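Long-range contacts in leucine aminopeptidase 2 (Saccharomyces cerevisiae, PDB 2XPZ), which cleaves di- and tripeptides as a zinc-dependent aminopeptidase of the M1 family and has low epoxide hydrolase activity in vitro: residues F346-G351 / P464-A469; E228-K233 / N267-P272. One frame throughout, in Å; residues are numbered along the deposited sequence.

How the contacts relate
The two contacts share no helix or strand, and their centres lie about 33 Å apart. Contact 1 sets helix 341-361 against the linker that leads into helix 469-487. It is partly buried, with exposed Ile467 at its margin. Contact 2 lies deeper and is mostly buried. It joins the turns that follow two neighbouring strands of one mixed sheet, 223-227 and 264-266. Their chemistry differs with their place. Contact 1 is apolar, one phenylalanine ring on a helix. Contact 2 is ionic, one arginine shared by two carboxylates. Each closes its own chain loop, and contact 2 closes before contact 1 opens.

Contact 1: residues F346-G351 / P464-A469; sequences FSALIG and PHFITA
The aromatic ring of Phe466 lies flat over the methyl of Ala348. This is a CH-pi contact that seats a linker on the side of helix 341-361. The helix falls in the M1 peptidase domain, and the linker joins helix 451-456 to helix 469-487. Ala348 CB stands 3.7 Å from the centroid of the Phe466 ring and only 11° off the ring normal. All six ring carbons are therefore at similar range, with Phe466 CZ nearest. Phe466 CG is anti to its own carbonyl carbon (chi1 -67°), which lays the ring against the helix.

From beyond the two segments, the rings of His345 and Phe398 also meet the Phe466 ring, and Phe394 and Asn395 of helix 387-403 touch it, Phe394 reaching Ala348 as well. Without the ring, as with an alanine at Phe466, the Ala348 methyl would probably lose its cover and a gap would open against helix 387-403.

Further along the linker the packing is looser. Leu349 and Thr468 meet through their methyls, Leu349 CD2 and Thr468 CG2, which are 4.3 Å apart. The hydroxyl of Thr468 has its partner elsewhere, in a hydrogen bond to Asp472 near the start of helix 469-487. Phe346 approaches the linker mainly with its backbone. Its ring packs on Leu470 and Ala471 of helix 469-487, and on Leu513 of helix 508-519. Within helix 341-361, Ile350 bears on this ring from one face: Ile350 CD1 is 3.4 Å above the plane of Phe346, offset toward the rim.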
# COMPACT_ATOMS: atom_id res chain seq x y z
N PHE A 346 -5.05 3.07 19.49
CA PHE A 346 -6.10 3.68 18.69
C PHE A 346 -5.97 3.33 17.20
O PHE A 346 -6.95 2.97 16.56
CB PHE A 346 -6.14 5.20 18.94
CG PHE A 346 -7.26 5.91 18.22
CD1 PHE A 346 -8.57 5.55 18.45
CD2 PHE A 346 -6.99 6.91 17.31
CE1 PHE A 346 -9.59 6.18 17.78
CE2 PHE A 346 -8.01 7.54 16.64
CZ PHE A 346 -9.31 7.18 16.88
N SER A 347 -4.75 3.42 16.66
CA SER A 347 -4.45 2.96 15.30
C SER A 347 -4.92 1.52 15.15
O SER A 347 -5.60 1.17 14.18
CB SER A 347 -2.95 3.03 15.01
OG SER A 347 -2.64 4.18 14.23
N ALA A 348 -4.56 0.71 16.14
CA ALA A 348 -4.93 -0.70 16.19
C ALA A 348 -6.43 -0.88 16.24
O ALA A 348 -6.99 -1.71 15.53
CB ALA A 348 -4.29 -1.34 17.37
N LEU A 349 -7.08 -0.09 17.09
CA LEU A 349 -8.53 -0.14 17.23
C LEU A 349 -9.29 0.29 15.97
O LEU A 349 -10.33 -0.28 15.66
CB LEU A 349 -8.96 0.70 18.43
CG LEU A 349 -10.47 0.79 18.60
CD1 LEU A 349 -11.10 -0.60 18.59
CD2 LEU A 349 -10.79 1.53 19.89
N ILE A 350 -8.80 1.28 15.25
CA ILE A 350 -9.41 1.66 13.98
C ILE A 350 -9.19 0.55 12.98
O ILE A 350 -10.00 0.34 12.08
CB ILE A 350 -8.74 2.91 13.40
CG1 ILE A 350 -8.91 4.09 14.35
CG2 ILE A 350 -9.28 3.22 12.01
CD1 ILE A 350 -7.83 5.15 14.17
N GLY A 351 -8.07 -0.14 13.13
CA GLY A 351 -7.72 -1.22 12.23
C GLY A 351 -8.66 -2.40 12.42
O GLY A 351 -9.03 -3.05 11.45
N PRO A 464 -8.30 -8.43 20.80
CA PRO A 464 -7.25 -8.02 21.74
C PRO A 464 -7.70 -6.85 22.59
O PRO A 464 -8.56 -6.09 22.15
CB PRO A 464 -6.11 -7.58 20.82
CG PRO A 464 -6.61 -7.78 19.39
CD PRO A 464 -8.09 -7.81 19.48
N HIS A 465 -7.14 -6.68 23.78
CA HIS A 465 -7.54 -5.55 24.60
C HIS A 465 -6.63 -4.39 24.35
O HIS A 465 -5.46 -4.42 24.74
CB HIS A 465 -7.47 -5.90 26.08
CG HIS A 465 -7.91 -7.29 26.39
ND1 HIS A 465 -7.04 -8.26 26.83
CD2 HIS A 465 -9.13 -7.88 26.31
CE1 HIS A 465 -7.70 -9.39 27.02
NE2 HIS A 465 -8.97 -9.18 26.71
N PHE A 466 -7.14 -3.38 23.67
CA PHE A 466 -6.35 -2.20 23.39
C PHE A 466 -6.82 -1.08 24.28
O PHE A 466 -8.00 -1.01 24.61
CB PHE A 466 -6.51 -1.78 21.93
CG PHE A 466 -5.93 -2.75 20.94
CD1 PHE A 466 -4.59 -3.06 20.97
CD2 PHE A 466 -6.74 -3.34 19.98
CE1 PHE A 466 -4.05 -3.95 20.06
CE2 PHE A 466 -6.21 -4.23 19.06
CZ PHE A 466 -4.87 -4.54 19.10
N ILE A 467 -5.90 -0.22 24.69
CA ILE A 467 -6.25 1.02 25.37
C ILE A 467 -7.23 1.79 24.48
O ILE A 467 -6.92 2.09 23.35
CB ILE A 467 -5.00 1.88 25.57
CG1 ILE A 467 -3.92 1.08 26.31
CG2 ILE A 467 -5.33 3.14 26.32
CD1 ILE A 467 -2.72 1.91 26.69
N THR A 468 -8.42 2.10 25.00
CA THR A 468 -9.46 2.75 24.18
C THR A 468 -9.55 4.26 24.38
O THR A 468 -10.42 4.90 23.81
CB THR A 468 -10.88 2.11 24.38
OG1 THR A 468 -11.32 2.29 25.73
CG2 THR A 468 -10.88 0.63 24.05
N ALA A 469 -8.65 4.82 25.19
CA ALA A 469 -8.68 6.24 25.56
C ALA A 469 -9.09 7.20 24.44
O ALA A 469 -10.14 7.83 24.49
CB ALA A 469 -7.34 6.66 26.14

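Contact 2: residues E228-K233 / N267-P272; sequences EPFRLK and NVDSYP
Arg231 and Asp269 form a salt bridge across the contact. Arg231 NH1 gives a hydrogen bond of 3.1 Å to Asp269 OD1. That acceptor is met on its syn side, 34° out of the carboxylate plane. Arg231 NH2 reaches Asp269 OD2 at 2.8 Å, but this bond is weak. The guanidinium and carboxylate planes are turned 54° apart.

The same nitrogen has a second acid. Arg231 NH2 gives a nearly straight bond of 3.2 Å to Glu228 OE1, approaching from above that carboxylate. A bend in the arginine chain (chi3 -50°) helps bring the group between the two acids. Glu228 OE2 and Asp269 OD2 are 4.1 Å apart, so the arginine probably eases their repulsion.

This network ties together the exits of two parallel strands of a mixed sheet. Strand 223-227 runs into a 3-10 turn at 229-231, and strand 264-266 into a type I turn from Val268 to Tyr271. Beyond that turn comes Pro272, which belongs to the substrate-binding site.

Van der Waals contacts of hydrocarbon with charged groups surround the network. Glu228 crosses Val268 at about a right angle, its carboxylate against Val268 CG1. The Phe230 ring meets Asp269 edge-on, with Phe230 CZ 3.8 Å from Asp269 OD2. Phe230 CZ also lies 3.5 Å above one face of the Arg231 guanidinium, offset toward the rim.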
# COMPACT_ATOMS: atom_id res chain seq x y z
N GLU A 228 5.94 17.10 -8.82
CA GLU A 228 5.78 18.24 -9.73
C GLU A 228 6.30 19.52 -9.08
O GLU A 228 6.09 19.74 -7.89
CB GLU A 228 4.33 18.44 -10.11
CG GLU A 228 3.77 17.37 -11.00
CD GLU A 228 2.56 16.70 -10.39
OE1 GLU A 228 2.67 16.17 -9.25
OE2 GLU A 228 1.50 16.71 -11.05
N PRO A 229 6.96 20.38 -9.88
CA PRO A 229 7.61 21.58 -9.35
C PRO A 229 6.70 22.50 -8.56
O PRO A 229 7.13 23.06 -7.56
CB PRO A 229 8.13 22.28 -10.61
CG PRO A 229 8.33 21.18 -11.59
CD PRO A 229 7.19 20.23 -11.33
N PHE A 230 5.45 22.67 -8.98
CA PHE A 230 4.60 23.62 -8.30
C PHE A 230 4.37 23.20 -6.87
O PHE A 230 4.13 24.03 -6.00
CB PHE A 230 3.27 23.74 -9.00
CG PHE A 230 2.39 22.55 -8.81
CD1 PHE A 230 1.66 22.38 -7.65
CD2 PHE A 230 2.26 21.62 -9.81
CE1 PHE A 230 0.83 21.29 -7.49
CE2 PHE A 230 1.44 20.53 -9.66
CZ PHE A 230 0.72 20.36 -8.50
N ARG A 231 4.43 21.90 -6.66
CA ARG A 231 4.08 21.30 -5.38
C ARG A 231 5.32 21.02 -4.57
O ARG A 231 5.26 20.45 -3.50
CB ARG A 231 3.35 19.99 -5.61
CG ARG A 231 2.52 19.53 -4.44
CD ARG A 231 2.38 18.03 -4.45
NE ARG A 231 1.94 17.55 -5.74
CZ ARG A 231 0.67 17.55 -6.13
NH1 ARG A 231 -0.26 18.00 -5.30
NH2 ARG A 231 0.35 17.10 -7.33
N LEU A 232 6.47 21.42 -5.11
CA LEU A 232 7.74 20.97 -4.58
C LEU A 232 8.04 21.50 -3.18
O LEU A 232 8.40 20.74 -2.29
CB LEU A 232 8.87 21.32 -5.54
CG LEU A 232 10.26 20.94 -5.03
CD1 LEU A 232 10.34 19.45 -4.78
CD2 LEU A 232 11.32 21.40 -6.01
N LYS A 233 7.92 22.81 -2.99
CA LYS A 233 8.23 23.38 -1.69
C LYS A 233 7.21 22.95 -0.61
O LYS A 233 7.56 22.79 0.55
CB LYS A 233 8.34 24.91 -1.78
CG LYS A 233 9.70 25.39 -2.27
CD LYS A 233 9.56 26.56 -3.22
CE LYS A 233 10.63 27.60 -2.97
NZ LYS A 233 10.68 28.62 -4.05
N ASN A 267 3.26 11.44 -6.20
CA ASN A 267 2.75 11.28 -7.55
C ASN A 267 1.84 12.38 -8.05
O ASN A 267 1.55 13.33 -7.34
CB ASN A 267 2.06 9.94 -7.70
CG ASN A 267 3.02 8.81 -7.80
OD1 ASN A 267 3.56 8.54 -8.87
ND2 ASN A 267 3.29 8.18 -6.68
N VAL A 268 1.37 12.24 -9.28
CA VAL A 268 0.53 13.28 -9.83
C VAL A 268 -0.80 13.24 -9.13
O VAL A 268 -1.14 12.24 -8.50
CB VAL A 268 0.34 13.18 -11.34
CG1 VAL A 268 1.55 13.74 -12.02
CG2 VAL A 268 0.09 11.76 -11.76
N ASP A 269 -1.57 14.32 -9.25
CA ASP A 269 -2.85 14.47 -8.56
C ASP A 269 -3.92 13.42 -8.97
O ASP A 269 -4.93 13.24 -8.29
CB ASP A 269 -3.46 15.86 -8.81
CG ASP A 269 -2.67 16.99 -8.16
OD1 ASP A 269 -2.84 17.23 -6.92
OD2 ASP A 269 -1.88 17.64 -8.90
N SER A 270 -3.68 12.75 -10.09
CA SER A 270 -4.63 11.93 -10.81
C SER A 270 -4.35 10.49 -10.45
O SER A 270 -5.06 9.55 -10.87
CB SER A 270 -4.30 12.21 -12.27
OG SER A 270 -4.78 11.27 -13.16
N TYR A 271 -3.29 10.34 -9.67
CA TYR A 271 -2.85 9.10 -9.04
C TYR A 271 -3.96 8.54 -8.19
O TYR A 271 -4.40 9.19 -7.25
CB TYR A 271 -1.60 9.39 -8.21
CG TYR A 271 -0.96 8.18 -7.54
CD1 TYR A 271 -0.18 7.29 -8.26
CD2 TYR A 271 -1.14 7.92 -6.17
CE1 TYR A 271 0.41 6.17 -7.65
CE2 TYR A 271 -0.55 6.81 -5.55
CZ TYR A 271 0.22 5.93 -6.29
OH TYR A 271 0.81 4.83 -5.68
N PRO A 272 -4.46 7.37 -8.55
CA PRO A 272 -5.72 6.98 -7.92
C PRO A 272 -5.49 6.08 -6.72
O PRO A 272 -6.43 5.80 -5.97
CB PRO A 272 -6.42 6.20 -9.02
CG PRO A 272 -5.34 5.85 -10.03
CD PRO A 272 -4.02 6.38 -9.54